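Local structure of gamma-hexachlorocyclohexane dehydrochlorinase (Novosphingobium barchaimii LL02, 5KVB) at residues A[19-24]-A[83-88]; A[42-47]-A[130-135]; A[94-99]-A[121-126]. The protein probably converts the pesticide lindane (gamma-hexachlorocyclohexane) to a tetrachlorocyclohexadiene by two successive dehydrochlorinations through a pentachlorocyclohexene. All blocks are in the same frame, centred on the assembly; numbering follows the deposited sequence. Where two conformers were deposited one is given.

Interaction 1 (A[19-24]-A[83-88]); sequences AIQDLY and TNLRLE
One face of the Tyr24 ring is occupied by Leu85, whose CD1 stands 3.8 Å from the ring centroid and only 2° off the ring normal, a CH-pi contact centred on the aromatic face. The second methyl of the same leucine, CD2, sits by the ring's inner end, 3.9 Å from Tyr24 CD2, so both branches of the fork are used. The tyrosine meets the strand in this way because its CG lies anti to the backbone N (chi1 -175°), while Leu85 slides past it in the opposite direction. One helical turn earlier, Ile20 packs its CG2 branch against both methyls of Leu87, the nearer being Leu87 CD1 at 3.7 Å. Gln21 lies beside this apolar pair and touches Leu85 CD2 through its own CG.

Polar groups are joined through water. Gln21 NE2 donates to a water at 3.0 Å, and that water donates in turn to Leu85 O. A second water, hydrogen-bonded to Tyr24 OH, donates to Thr83 O.

The segments' axes approach to 10.2 Å at an angle of 135°, a helix laid across a curved sheet, consistent with the cone-like NTF2 fold of SnoaL-like domains. Helix 10-33 covers the sheet face bearing Leu85 and Leu87, and Tyr24 and Ile20 continue onto Tyr124 of strand 113-127, while Ile20 and Leu87 also touch Val95 of strand 94-107.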
loop_
_atom_site.group_PDB
_atom_site.type_symbol
_atom_site.label_atom_id
_atom_site.label_comp_id
_atom_site.label_asym_id
_atom_site.label_seq_id
_atom_site.Cartn_x
_atom_site.Cartn_y
_atom_site.Cartn_z
ATOM N N ALA A 19 12.022 11.813 1.279
ATOM C CA ALA A 19 12.841 11.430 2.420
ATOM C C ALA A 19 11.957 10.891 3.548
ATOM O O ALA A 19 12.297 9.884 4.190
ATOM C CB ALA A 19 13.668 12.605 2.897
ATOM N N ILE A 20 10.808 11.529 3.779
ATOM C CA ILE A 20 9.943 11.141 4.888
ATOM C C ILE A 20 9.228 9.822 4.569
ATOM O O ILE A 20 9.116 8.954 5.437
ATOM C CB ILE A 20 8.966 12.282 5.215
ATOM C CG1 ILE A 20 9.751 13.462 5.822
ATOM C CG2 ILE A 20 7.863 11.811 6.162
ATOM C CD1 ILE A 20 8.955 14.761 5.869
ATOM N N GLN A 21 8.791 9.646 3.321
ATOM C CA GLN A 21 8.209 8.370 2.899
ATOM C C GLN A 21 9.210 7.214 3.104
ATOM O O GLN A 21 8.838 6.145 3.590
ATOM C CB GLN A 21 7.728 8.469 1.442
ATOM C CG GLN A 21 6.527 9.418 1.273
ATOM C CD GLN A 21 6.421 10.017 -0.126
ATOM O OE1 GLN A 21 7.238 9.741 -1.007
ATOM N NE2 GLN A 21 5.412 10.856 -0.328
ATOM N N ASP A 22 10.487 7.445 2.813
ATOM C CA ASP A 22 11.532 6.451 3.076
ATOM C C ASP A 22 11.732 6.186 4.585
ATOM O O ASP A 22 11.892 5.030 4.990
ATOM C CB ASP A 22 12.876 6.874 2.443
ATOM C CG ASP A 22 12.898 6.762 0.917
ATOM O OD1 ASP A 22 12.003 6.143 0.322
ATOM O OD2 ASP A 22 13.859 7.307 0.328
ATOM N N LEU A 23 11.716 7.228 5.419
ATOM C CA LEU A 23 11.823 7.028 6.878
ATOM C C LEU A 23 10.729 6.101 7.375
ATOM O O LEU A 23 10.975 5.170 8.165
ATOM C CB LEU A 23 11.735 8.368 7.631
ATOM C CG LEU A 23 12.917 9.325 7.455
ATOM C CD1 LEU A 23 12.536 10.698 8.000
ATOM C CD2 LEU A 23 14.163 8.804 8.182
ATOM N N TYR A 24 9.508 6.370 6.920
ATOM C CA TYR A 24 8.348 5.636 7.390
ATOM C C TYR A 24 8.385 4.173 6.934
ATOM O O TYR A 24 8.159 3.261 7.736
ATOM C CB TYR A 24 7.083 6.333 6.922
ATOM C CG TYR A 24 5.800 5.736 7.444
ATOM C CD1 TYR A 24 5.299 6.069 8.701
ATOM C CD2 TYR A 24 5.093 4.839 6.676
ATOM C CE1 TYR A 24 4.101 5.523 9.160
ATOM C CE2 TYR A 24 3.912 4.288 7.129
ATOM C CZ TYR A 24 3.422 4.635 8.349
ATOM O OH TYR A 24 2.242 4.074 8.772
ATOM N N THR A 83 -0.042 1.582 4.125
ATOM C CA THR A 83 -0.748 2.241 3.020
ATOM C C THR A 83 -1.250 3.634 3.425
ATOM O O THR A 83 -1.284 3.983 4.608
ATOM C CB THR A 83 -1.967 1.430 2.535
ATOM O OG1 THR A 83 -2.981 1.447 3.554
ATOM C CG2 THR A 83 -1.582 -0.012 2.206
ATOM N N ASN A 84 -1.619 4.435 2.428
ATOM C CA ASN A 84 -2.319 5.705 2.647
ATOM C C ASN A 84 -1.515 6.727 3.466
ATOM O O ASN A 84 -2.097 7.537 4.170
ATOM C CB ASN A 84 -3.676 5.495 3.362
ATOM C CG ASN A 84 -4.549 4.397 2.736
ATOM O OD1 ASN A 84 -4.405 4.020 1.576
ATOM N ND2 ASN A 84 -5.492 3.903 3.534
ATOM N N LEU A 85 -0.188 6.677 3.400
ATOM C CA LEU A 85 0.614 7.662 4.140
ATOM C C LEU A 85 0.365 9.063 3.615
ATOM O O LEU A 85 0.588 9.342 2.441
ATOM C CB LEU A 85 2.105 7.351 4.062
ATOM C CG LEU A 85 2.980 8.313 4.873
ATOM C CD1 LEU A 85 2.727 8.163 6.377
ATOM C CD2 LEU A 85 4.447 8.094 4.545
ATOM N N ARG A 86 -0.121 9.928 4.493
ATOM C CA ARG A 86 -0.517 11.276 4.123
ATOM C C ARG A 86 0.240 12.285 4.987
ATOM O O ARG A 86 0.170 12.225 6.224
ATOM C CB ARG A 86 -2.033 11.427 4.283
ATOM C CG ARG A 86 -2.600 12.798 3.969
ATOM C CD ARG A 86 -2.401 13.185 2.517
ATOM N NE ARG A 86 -3.312 14.256 2.118
ATOM C CZ ARG A 86 -3.007 15.551 2.102
ATOM N NH1 ARG A 86 -1.796 15.968 2.464
ATOM N NH2 ARG A 86 -3.913 16.438 1.705
ATOM N N LEU A 87 0.969 13.188 4.331
ATOM C CA LEU A 87 1.869 14.138 4.990
ATOM C C LEU A 87 1.344 15.566 4.910
ATOM O O LEU A 87 0.789 15.979 3.884
ATOM C CB LEU A 87 3.270 14.072 4.364
ATOM C CG LEU A 87 3.956 12.708 4.296
ATOM C CD1 LEU A 87 5.327 12.806 3.622
ATOM C CD2 LEU A 87 4.065 12.089 5.685
ATOM N N GLU A 88 1.519 16.311 5.993
ATOM C CA GLU A 88 1.177 17.735 6.022
ATOM C C GLU A 88 2.289 18.512 6.697
ATOM O O GLU A 88 2.780 18.107 7.753
ATOM C CB GLU A 88 -0.135 17.966 6.770
ATOM C CG GLU A 88 -1.336 17.254 6.182
ATOM C CD GLU A 88 -2.089 18.090 5.164
ATOM O OE1 GLU A 88 -1.501 19.048 4.616
ATOM O OE2 GLU A 88 -3.276 17.786 4.919
HETATM O O HOH W 1 2.850 10.791 1.134
HETATM O O HOH W 2 1.057 3.579 6.437
#

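Interaction 2 (A[42-47]-A[130-135])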
loop_
_atom_site.group_PDB
_atom_site.type_symbol
_atom_site.label_atom_id
_atom_site.label_comp_id
_atom_site.label_asym_id
_atom_site.label_seq_id
_atom_site.Cartn_x
_atom_site.Cartn_y
_atom_site.Cartn_z
ATOM N N ILE A 42 16.581 6.000 11.720
ATOM C CA ILE A 42 15.482 6.896 11.352
ATOM C C ILE A 42 15.016 7.852 12.460
ATOM O O ILE A 42 14.096 8.646 12.230
ATOM C CB ILE A 42 14.245 6.083 10.883
ATOM C CG1 ILE A 42 13.649 5.300 12.059
ATOM C CG2 ILE A 42 14.605 5.139 9.730
ATOM C CD1 ILE A 42 12.525 4.309 11.681
ATOM N N TRP A 43 15.644 7.791 13.641
ATOM C CA TRP A 43 15.187 8.537 14.830
ATOM C C TRP A 43 16.154 9.620 15.297
ATOM O O TRP A 43 17.348 9.352 15.459
ATOM C CB TRP A 43 14.979 7.595 16.028
ATOM C CG TRP A 43 14.158 6.369 15.773
ATOM C CD1 TRP A 43 14.630 5.137 15.417
ATOM C CD2 TRP A 43 12.736 6.253 15.844
ATOM N NE1 TRP A 43 13.585 4.255 15.270
ATOM C CE2 TRP A 43 12.408 4.919 15.512
ATOM C CE3 TRP A 43 11.705 7.147 16.145
ATOM C CZ2 TRP A 43 11.087 4.451 15.491
ATOM C CZ3 TRP A 43 10.392 6.685 16.124
ATOM C CH2 TRP A 43 10.098 5.346 15.805
ATOM N N TRP A 44 15.643 10.808 15.596
ATOM C CA TRP A 44 16.442 11.762 16.385
ATOM C C TRP A 44 16.657 11.182 17.785
ATOM O O TRP A 44 15.868 10.361 18.252
ATOM C CB TRP A 44 15.751 13.124 16.480
ATOM C CG TRP A 44 15.673 13.862 15.178
ATOM C CD1 TRP A 44 14.541 14.310 14.551
ATOM C CD2 TRP A 44 16.774 14.238 14.345
ATOM N NE1 TRP A 44 14.877 14.944 13.376
ATOM C CE2 TRP A 44 16.240 14.911 13.223
ATOM C CE3 TRP A 44 18.161 14.062 14.429
ATOM C CZ2 TRP A 44 17.044 15.404 12.194
ATOM C CZ3 TRP A 44 18.957 14.555 13.409
ATOM C CH2 TRP A 44 18.397 15.215 12.306
ATOM N N ASP A 45 17.716 11.610 18.464
ATOM C CA ASP A 45 18.011 11.041 19.780
ATOM C C ASP A 45 16.950 11.374 20.825
ATOM O O ASP A 45 16.817 10.641 21.828
ATOM C CB ASP A 45 19.391 11.496 20.266
ATOM C CG ASP A 45 20.526 10.809 19.527
ATOM O OD1 ASP A 45 20.294 9.754 18.903
ATOM O OD2 ASP A 45 21.665 11.312 19.592
ATOM N N ASP A 46 16.176 12.439 20.594
ATOM C CA ASP A 46 15.071 12.782 21.488
ATOM C C ASP A 46 13.693 12.418 20.921
ATOM O O ASP A 46 12.669 12.845 21.443
ATOM C CB ASP A 46 15.126 14.276 21.858
ATOM C CG ASP A 46 15.087 15.192 20.643
ATOM O OD1 ASP A 46 15.430 14.742 19.524
ATOM O OD2 ASP A 46 14.709 16.376 20.807
ATOM N N ALA A 47 13.666 11.603 19.869
ATOM C CA ALA A 47 12.384 11.150 19.317
ATOM C C ALA A 47 11.655 10.244 20.300
ATOM O O ALA A 47 12.292 9.485 21.039
ATOM C CB ALA A 47 12.598 10.423 17.984
ATOM N N VAL A 130 18.494 17.829 7.504
ATOM C CA VAL A 130 18.221 16.392 7.462
ATOM C C VAL A 130 16.899 16.064 8.160
ATOM O O VAL A 130 16.625 16.595 9.239
ATOM C CB VAL A 130 19.373 15.606 8.139
ATOM C CG1 VAL A 130 19.071 14.111 8.208
ATOM C CG2 VAL A 130 20.680 15.851 7.406
ATOM N N TRP A 131 16.084 15.185 7.555
ATOM C CA TRP A 131 14.822 14.719 8.160
ATOM C C TRP A 131 14.984 13.421 8.946
ATOM O O TRP A 131 15.592 12.475 8.451
ATOM C CB TRP A 131 13.747 14.479 7.078
ATOM C CG TRP A 131 13.244 15.719 6.391
ATOM C CD1 TRP A 131 13.651 16.201 5.175
ATOM C CD2 TRP A 131 12.231 16.616 6.858
ATOM N NE1 TRP A 131 12.963 17.346 4.865
ATOM C CE2 TRP A 131 12.091 17.633 5.883
ATOM C CE3 TRP A 131 11.450 16.678 8.015
ATOM C CZ2 TRP A 131 11.173 18.681 6.023
ATOM C CZ3 TRP A 131 10.535 17.727 8.152
ATOM C CH2 TRP A 131 10.407 18.710 7.162
ATOM N N LYS A 132 14.407 13.369 10.151
ATOM C CA LYS A 132 14.241 12.114 10.901
ATOM C C LYS A 132 12.927 12.152 11.678
ATOM O O LYS A 132 12.315 13.228 11.843
ATOM C CB LYS A 132 15.422 11.851 11.872
ATOM C CG LYS A 132 16.750 11.502 11.173
ATOM C CD LYS A 132 17.807 10.970 12.145
ATOM C CE LYS A 132 19.137 10.744 11.423
ATOM N NZ LYS A 132 20.111 9.995 12.273
ATOM N N PHE A 133 12.480 10.983 12.142
ATOM C CA PHE A 133 11.343 10.910 13.081
ATOM C C PHE A 133 11.583 11.721 14.340
ATOM O O PHE A 133 12.671 11.626 14.936
ATOM C CB PHE A 133 11.089 9.481 13.561
ATOM C CG PHE A 133 10.189 8.633 12.692
ATOM C CD1 PHE A 133 8.818 8.561 12.936
ATOM C CD2 PHE A 133 10.735 7.808 11.723
ATOM C CE1 PHE A 133 7.998 7.712 12.191
ATOM C CE2 PHE A 133 9.926 6.966 10.966
ATOM C CZ PHE A 133 8.553 6.909 11.200
ATOM N N SER A 134 10.565 12.460 14.765
ATOM C CA SER A 134 10.541 13.037 16.109
ATOM C C SER A 134 9.468 12.378 16.980
ATOM O O SER A 134 9.585 12.386 18.204
ATOM C CB SER A 134 10.316 14.551 16.069
ATOM O OG SER A 134 9.179 14.899 15.308
ATOM N N LYS A 135 8.414 11.839 16.369
ATOM C CA LYS A 135 7.352 11.133 17.108
ATOM C C LYS A 135 6.737 9.989 16.302
ATOM O O LYS A 135 6.546 10.116 15.083
ATOM C CB LYS A 135 6.203 12.076 17.489
ATOM C CG LYS A 135 6.546 13.287 18.320
ATOM C CD LYS A 135 5.264 14.012 18.765
ATOM C CE LYS A 135 5.616 15.329 19.446
ATOM N NZ LYS A 135 4.407 16.015 19.986
HETATM O O HOH W 3 19.256 7.869 14.115
#
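Trp44 turns its CG beside the backbone N (chi1 -68°), which swings the indole over CB of Lys132, and the two side chains cross at about a right angle. Lys132 CB is 3.5 Å from the centroid of the Trp44 five-membered ring and 12° off its normal, a CH-pi contact. The rest of the extended lysine chain passes alongside the backbone of Trp43, and NZ donates to a water 2.9 Å away. That water lies 2.8 Å from Trp43 O and may donate to it, while Ser41 O is a weak further partner of NZ. At the edge of the Trp44 indole, in its plane, Val130 O comes within 3.2 Å of CZ2. Trp44 NE1 is held from outside the pair, by Glu125 O.

Two backbone bonds frame a single parallel bridge between Trp43 and Phe133: Phe133 N to Ile42 O at 2.8 Å, and Trp44 N to Phe133 O at 3.2 Å, the straighter of the two. The short strand 43-44 thus pairs in parallel with the start of strand 130-145, which belongs to the mixed sheet of the SnoaL-like domain, just before both segments turn a corner. A type I turn from Trp44 to Ala47 makes one corner, while Ser134 and Lys135 form a classic beta bulge opposite Glu123.

Trp43 and Phe133 meet obliquely, the ring planes at 33° and Trp43 CE3 at 3.5 Å from Phe133 CB. Ile42 lies side by side with the phenylalanine, reaching Phe133 CE2 with CD1 at 3.8 Å.

Interaction 3 (A[94-99]-A[121-126]); sequences KVNGIG and TSEYER
Glu123 OE1 accepts from a water 2.6 Å away that also accepts from Lys94 NZ and so ties the carboxylate to the facing strand. Another water, which donates to Asn96 OD1, lies too close to OE1 for that second bond to be more than doubtful. The other carboxylate oxygen, OE2, is bound by Ser134 OG of the next strand, so both oxygens have partners.

These residues lie on the two arms of a beta hairpin formed by strands 94-107 and 113-127, within the mixed sheet of the SnoaL-like domain. The segments run at 156°, their axes 4.6 Å apart, and two hydrogen-bonded pairs define the antiparallel register. Val95 and Tyr124 exchange two bonds, the shorter being Tyr124 N to Val95 O at 2.9 Å, with its donor in the carbonyl plane. Gly97 and Ser122 do the same with straighter N-H geometry, 175° in both directions, yet Gly97 N approaches Ser122 O from above the carbonyl plane, 44° out of it and so not on a lone pair.

The two faces differ in character. The face of Lys94, Asn96, Glu123 and Glu125 is mostly polar, with Thr121 and Ile98 also on it. Lys94 is bent at chi3, and its aliphatic CD passes beside Glu123 OE1. In the conformer of Glu125 given, Lys94 NZ makes a long salt bridge with its OE2, and Arg127 binds its OE1. The other face carries Val95 and Tyr124, which are buried against Ile20 of helix 10-33. Val95 CG1 touches the tyrosine at CD1, and Val95 O lies at the ring edge. On the same face Ser122 OG and Tyr124 OH are hydrogen-bonded, either able to donate, and Ser122 OG also sits 3.4 Å from Gly97 CA, directly beside the glycine backbone.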
loop_
_atom_site.group_PDB
_atom_site.type_symbol
_atom_site.label_atom_id
_atom_site.label_comp_id
_atom_site.label_asym_id
_atom_site.label_seq_id
_atom_site.Cartn_x
_atom_site.Cartn_y
_atom_site.Cartn_z
ATOM N N LYS A 94 8.786 20.846 9.996
ATOM C CA LYS A 94 8.031 19.905 10.811
ATOM C C LYS A 94 6.862 19.374 9.995
ATOM O O LYS A 94 6.064 20.142 9.446
ATOM C CB LYS A 94 7.538 20.558 12.112
ATOM C CG LYS A 94 6.800 19.599 13.057
ATOM C CD LYS A 94 6.439 20.251 14.407
ATOM C CE LYS A 94 7.678 20.597 15.225
ATOM N NZ LYS A 94 7.359 21.157 16.584
ATOM N N VAL A 95 6.787 18.050 9.909
ATOM C CA VAL A 95 5.752 17.374 9.132
ATOM C C VAL A 95 4.956 16.398 10.013
ATOM O O VAL A 95 5.530 15.652 10.817
ATOM C CB VAL A 95 6.372 16.619 7.931
ATOM C CG1 VAL A 95 5.362 15.663 7.292
ATOM C CG2 VAL A 95 6.889 17.619 6.916
ATOM N N ASN A 96 3.628 16.434 9.880
ATOM C CA ASN A 96 2.734 15.425 10.442
ATOM C C ASN A 96 2.442 14.333 9.428
ATOM O O ASN A 96 2.158 14.637 8.266
ATOM C CB ASN A 96 1.387 16.039 10.838
ATOM C CG ASN A 96 1.414 16.785 12.147
ATOM O OD1 ASN A 96 2.312 16.625 12.960
ATOM N ND2 ASN A 96 0.371 17.580 12.375
ATOM N N GLY A 97 2.476 13.080 9.861
ATOM C CA GLY A 97 2.014 11.988 9.033
ATOM C C GLY A 97 0.906 11.165 9.674
ATOM O O GLY A 97 0.845 11.026 10.900
ATOM N N ILE A 98 0.025 10.626 8.843
ATOM C CA ILE A 98 -0.927 9.607 9.263
ATOM C C ILE A 98 -0.846 8.474 8.238
ATOM O O ILE A 98 -0.687 8.723 7.042
ATOM C CB ILE A 98 -2.382 10.151 9.375
ATOM C CG1 ILE A 98 -2.879 10.705 8.032
ATOM C CG2 ILE A 98 -2.476 11.204 10.491
ATOM C CD1 ILE A 98 -4.326 11.203 8.048
ATOM N N GLY A 99 -0.950 7.234 8.708
ATOM C CA GLY A 99 -0.828 6.071 7.846
ATOM C C GLY A 99 -1.657 4.925 8.373
ATOM O O GLY A 99 -1.854 4.797 9.589
ATOM N N THR A 121 0.416 7.511 13.724
ATOM C CA THR A 121 0.430 8.971 13.722
ATOM C C THR A 121 1.863 9.424 14.015
ATOM O O THR A 121 2.416 9.097 15.073
ATOM C CB THR A 121 -0.545 9.541 14.770
ATOM O OG1 THR A 121 -1.856 8.995 14.550
ATOM C CG2 THR A 121 -0.641 11.031 14.652
ATOM N N SER A 122 2.481 10.126 13.069
ATOM C CA SER A 122 3.922 10.386 13.125
ATOM C C SER A 122 4.250 11.877 13.021
ATOM O O SER A 122 3.442 12.660 12.541
ATOM C CB SER A 122 4.631 9.598 12.015
ATOM O OG SER A 122 4.068 9.879 10.743
ATOM N N GLU A 123 5.445 12.255 13.485
ATOM C CA GLU A 123 5.972 13.599 13.311
ATOM C C GLU A 123 7.431 13.469 12.895
ATOM O O GLU A 123 8.153 12.583 13.374
ATOM C CB GLU A 123 5.863 14.438 14.598
ATOM C CG GLU A 123 6.267 15.907 14.422
ATOM C CD GLU A 123 6.469 16.634 15.754
ATOM O OE1 GLU A 123 5.488 17.218 16.273
ATOM O OE2 GLU A 123 7.611 16.632 16.276
ATOM N N TYR A 124 7.847 14.373 12.013
ATOM C CA TYR A 124 9.219 14.422 11.499
ATOM C C TYR A 124 9.741 15.839 11.639
ATOM O O TYR A 124 8.998 16.798 11.435
ATOM C CB TYR A 124 9.270 13.978 10.030
ATOM C CG TYR A 124 8.505 12.695 9.792
ATOM C CD1 TYR A 124 7.137 12.719 9.547
ATOM C CD2 TYR A 124 9.150 11.459 9.852
ATOM C CE1 TYR A 124 6.426 11.538 9.366
ATOM C CE2 TYR A 124 8.443 10.268 9.669
ATOM C CZ TYR A 124 7.090 10.330 9.419
ATOM O OH TYR A 124 6.367 9.174 9.252
ATOM N N GLU A 125 11.009 15.962 12.017
ATOM C CA GLU A 125 11.655 17.266 12.122
ATOM C C GLU A 125 12.886 17.326 11.234
ATOM O O GLU A 125 13.607 16.335 11.087
ATOM C CB GLU A 125 12.046 17.578 13.574
ATOM C CG GLU A 125 10.858 17.838 14.485
ATOM C CD GLU A 125 11.264 18.352 15.858
ATOM O OE1 GLU A 125 12.480 18.496 16.115
ATOM O OE2 GLU A 125 10.358 18.621 16.677
ATOM N N ARG A 126 13.114 18.476 10.520
ATOM C CA ARG A 126 14.344 18.718 9.782
ATOM C C ARG A 126 15.309 19.526 10.647
ATOM O O ARG A 126 14.970 20.606 11.132
ATOM C CB ARG A 126 14.057 19.444 8.463
ATOM C CG ARG A 126 15.312 19.848 7.707
ATOM C CD ARG A 126 15.046 19.978 6.216
ATOM N NE ARG A 126 13.985 20.931 5.916
ATOM C CZ ARG A 126 13.605 21.245 4.680
ATOM N NH1 ARG A 126 14.206 20.680 3.637
ATOM N NH2 ARG A 126 12.628 22.118 4.482
HETATM O O HOH W 4 5.425 19.370 17.817
HETATM O O HOH W 5 3.310 16.311 15.649
#

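All three contacts reach one sheet. Interactions 1 and 2 are buried and interaction 3 is partly so, with Tyr124 as the common neighbour: its ring touches Ile20 and Tyr24 of interaction 1 and meets Phe133 of interaction 2. Interaction 1 joins helix to sheet through methyl and aromatic contacts plus water bridges, whereas interactions 2 and 3 join strand to strand by direct backbone bonds, parallel in one and antiparallel in the other. Backbone pairing carries residues 83-88 on to 94-99, and residues 121-126 on to 130-135, where Lys135 O faces Glu123 N. An ion pair between the segments themselves occurs only in interaction 3, where it is long.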